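PDB 3DTD: invasion-associated protein B from Bartonella henselae, which is of unknown biochemical function but probably takes part in the bacterium's invasion of host cells. Local coordinates for residues A124-K129 against N157-L162. Residues are numbered along the deposited sequence; the frame is centred on the assembly and turned at random.
Sequences ALRAGK and NALNRL. With GOL (glycerol), chain P.
Arg-126 reaches from helix 119-127 to Leu-159 on helix 155-168, a sparse helix-to-helix contact in the largely antiparallel beta fold of the IalB family. Leu-159 CD2 lies over one face of the guanidinium, 3.4 Å from Arg-126 NH1 and 4.0 Å from Arg-126 CZ, and the two side chains cross at about a right angle. The Asn-160 amide lies by the guanidinium edge, the two planes 33° apart, but the detail of its meeting with Arg-126 NH2 is doubtful, the model placing them too close. With chi2 extended, the Arg-126 chain bends at chi3 (97°), which turns the guanidinium across the Leu-159 branch. Ser-156 OG, just before 157-162, is hydrogen-bonded to Arg-126 NE and probably steadies that end of the group. Farther out, Leu-159 packs on Met-47 of strand 42-52, while Leu-125 touches Val-92 of strand 88-92, so each helix rests on a different sheet. The backbones stay well apart, 8.5 Å from Arg-126 CA to Asn-157 CA, and a glycerol, probably from the crystallisation liquor, spans the gap. Its O1 accepts a weak hydrogen bond from Asn-157 N, and its O3 donates to Arg-126 O at 3.1 Å.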
loop_
_atom_site.group_PDB
_atom_site.type_symbol
_atom_site.label_atom_id
_atom_site.label_comp_id
_atom_site.label_asym_id
_atom_site.label_seq_id
_atom_site.Cartn_x
_atom_site.Cartn_y
_atom_site.Cartn_z
ATOM N N ALA C 124 -32.639 -29.310 28.688
ATOM C CA ALA C 124 -31.274 -29.737 29.001
ATOM C C ALA C 124 -30.261 -28.645 28.686
ATOM O O ALA C 124 -29.304 -28.455 29.434
ATOM C CB ALA C 124 -30.928 -31.020 28.250
ATOM N N LEU C 125 -30.489 -27.937 27.579
ATOM C CA LEU C 125 -29.679 -26.788 27.159
ATOM C C LEU C 125 -29.718 -25.643 28.177
ATOM O O LEU C 125 -28.703 -24.989 28.416
ATOM C CB LEU C 125 -30.159 -26.279 25.792
ATOM C CG LEU C 125 -29.472 -26.510 24.436
ATOM C CD1 LEU C 125 -28.315 -27.498 24.439
ATOM C CD2 LEU C 125 -30.508 -26.881 23.390
ATOM N N ARG C 126 -30.893 -25.416 28.766
ATOM C CA ARG C 126 -31.089 -24.383 29.791
ATOM C C ARG C 126 -30.335 -24.686 31.080
ATOM O O ARG C 126 -29.843 -23.773 31.738
ATOM C CB ARG C 126 -32.575 -24.201 30.114
ATOM C CG ARG C 126 -33.455 -23.939 28.918
ATOM C CD ARG C 126 -34.897 -23.751 29.327
ATOM N NE ARG C 126 -35.175 -22.329 29.442
ATOM C CZ ARG C 126 -35.998 -21.657 28.649
ATOM N NH1 ARG C 126 -36.677 -22.274 27.689
ATOM N NH2 ARG C 126 -36.154 -20.360 28.834
ATOM N N ALA C 127 -30.241 -25.967 31.426
ATOM C CA ALA C 127 -29.569 -26.402 32.651
ATOM C C ALA C 127 -28.092 -26.751 32.448
ATOM O O ALA C 127 -27.362 -26.966 33.417
ATOM C CB ALA C 127 -30.317 -27.589 33.272
ATOM N N GLY C 128 -27.656 -26.797 31.193
ATOM C CA GLY C 128 -26.304 -27.244 30.859
ATOM C C GLY C 128 -25.242 -26.166 30.874
ATOM O O GLY C 128 -25.554 -24.979 30.934
ATOM N N LYS C 129 -23.983 -26.596 30.814
ATOM C CA LYS C 129 -22.831 -25.693 30.760
ATOM C C LYS C 129 -22.149 -25.702 29.390
ATOM O O LYS C 129 -21.784 -24.650 28.862
ATOM C CB LYS C 129 -21.823 -26.032 31.865
ATOM C CG LYS C 129 -21.999 -25.189 33.132
ATOM C CD LYS C 129 -21.595 -25.935 34.398
ATOM C CE LYS C 129 -22.766 -26.725 34.967
ATOM N NZ LYS C 129 -22.440 -27.342 36.281
ATOM N N ASN C 157 -31.501 -17.339 29.477
ATOM C CA ASN C 157 -31.916 -15.933 29.461
ATOM C C ASN C 157 -32.107 -15.349 28.065
ATOM O O ASN C 157 -33.002 -14.526 27.857
ATOM C CB ASN C 157 -30.946 -15.065 30.263
ATOM C CG ASN C 157 -31.133 -15.208 31.762
ATOM O OD1 ASN C 157 -32.222 -15.523 32.247
ATOM N ND2 ASN C 157 -30.065 -14.964 32.510
ATOM N N ALA C 158 -31.272 -15.779 27.120
ATOM C CA ALA C 158 -31.428 -15.396 25.719
ATOM C C ALA C 158 -32.675 -16.028 25.090
ATOM O O ALA C 158 -33.369 -15.383 24.308
ATOM C CB ALA C 158 -30.178 -15.730 24.913
ATOM N N LEU C 159 -32.966 -17.276 25.448
ATOM C CA LEU C 159 -34.164 -17.949 24.947
ATOM C C LEU C 159 -35.449 -17.343 25.513
ATOM O O LEU C 159 -36.445 -17.237 24.802
ATOM C CB LEU C 159 -34.099 -19.454 25.205
ATOM C CG LEU C 159 -35.188 -20.345 24.604
ATOM C CD1 LEU C 159 -35.394 -20.098 23.109
ATOM C CD2 LEU C 159 -34.835 -21.785 24.862
ATOM N N ASN C 160 -35.407 -16.932 26.779
ATOM C CA ASN C 160 -36.495 -16.183 27.415
ATOM C C ASN C 160 -36.810 -14.861 26.724
ATOM O O ASN C 160 -37.974 -14.473 26.617
ATOM C CB ASN C 160 -36.174 -15.909 28.887
ATOM C CG ASN C 160 -36.253 -17.153 29.744
ATOM O OD1 ASN C 160 -36.724 -18.191 29.301
ATOM N ND2 ASN C 160 -35.786 -17.051 30.982
ATOM N N ARG C 161 -35.758 -14.179 26.274
ATOM C CA ARG C 161 -35.875 -12.959 25.484
ATOM C C ARG C 161 -36.468 -13.236 24.100
ATOM O O ARG C 161 -37.286 -12.457 23.611
ATOM C CB ARG C 161 -34.509 -12.268 25.383
ATOM C CG ARG C 161 -34.481 -10.966 24.585
ATOM C CD ARG C 161 -35.410 -9.914 25.142
ATOM N NE ARG C 161 -35.293 -8.669 24.395
ATOM C CZ ARG C 161 -36.243 -7.745 24.313
ATOM N NH1 ARG C 161 -37.406 -7.922 24.930
ATOM N NH2 ARG C 161 -36.030 -6.649 23.603
ATOM N N LEU C 162 -36.068 -14.353 23.494
ATOM C CA LEU C 162 -36.624 -14.810 22.222
ATOM C C LEU C 162 -38.119 -15.129 22.303
ATOM O O LEU C 162 -38.864 -14.867 21.356
ATOM C CB LEU C 162 -35.839 -16.021 21.699
ATOM C CG LEU C 162 -35.079 -15.889 20.374
ATOM C CD1 LEU C 162 -34.152 -14.692 20.309
ATOM C CD2 LEU C 162 -34.336 -17.170 20.069
HETATM C C1 GOL P . -28.704 -18.816 31.406
HETATM O O1 GOL P . -28.830 -17.446 31.711
HETATM C C2 GOL P . -27.685 -19.563 32.267
HETATM O O2 GOL P . -26.545 -18.777 32.549
HETATM C C3 GOL P . -27.264 -20.849 31.559
HETATM O O3 GOL P . -28.298 -21.328 30.722
#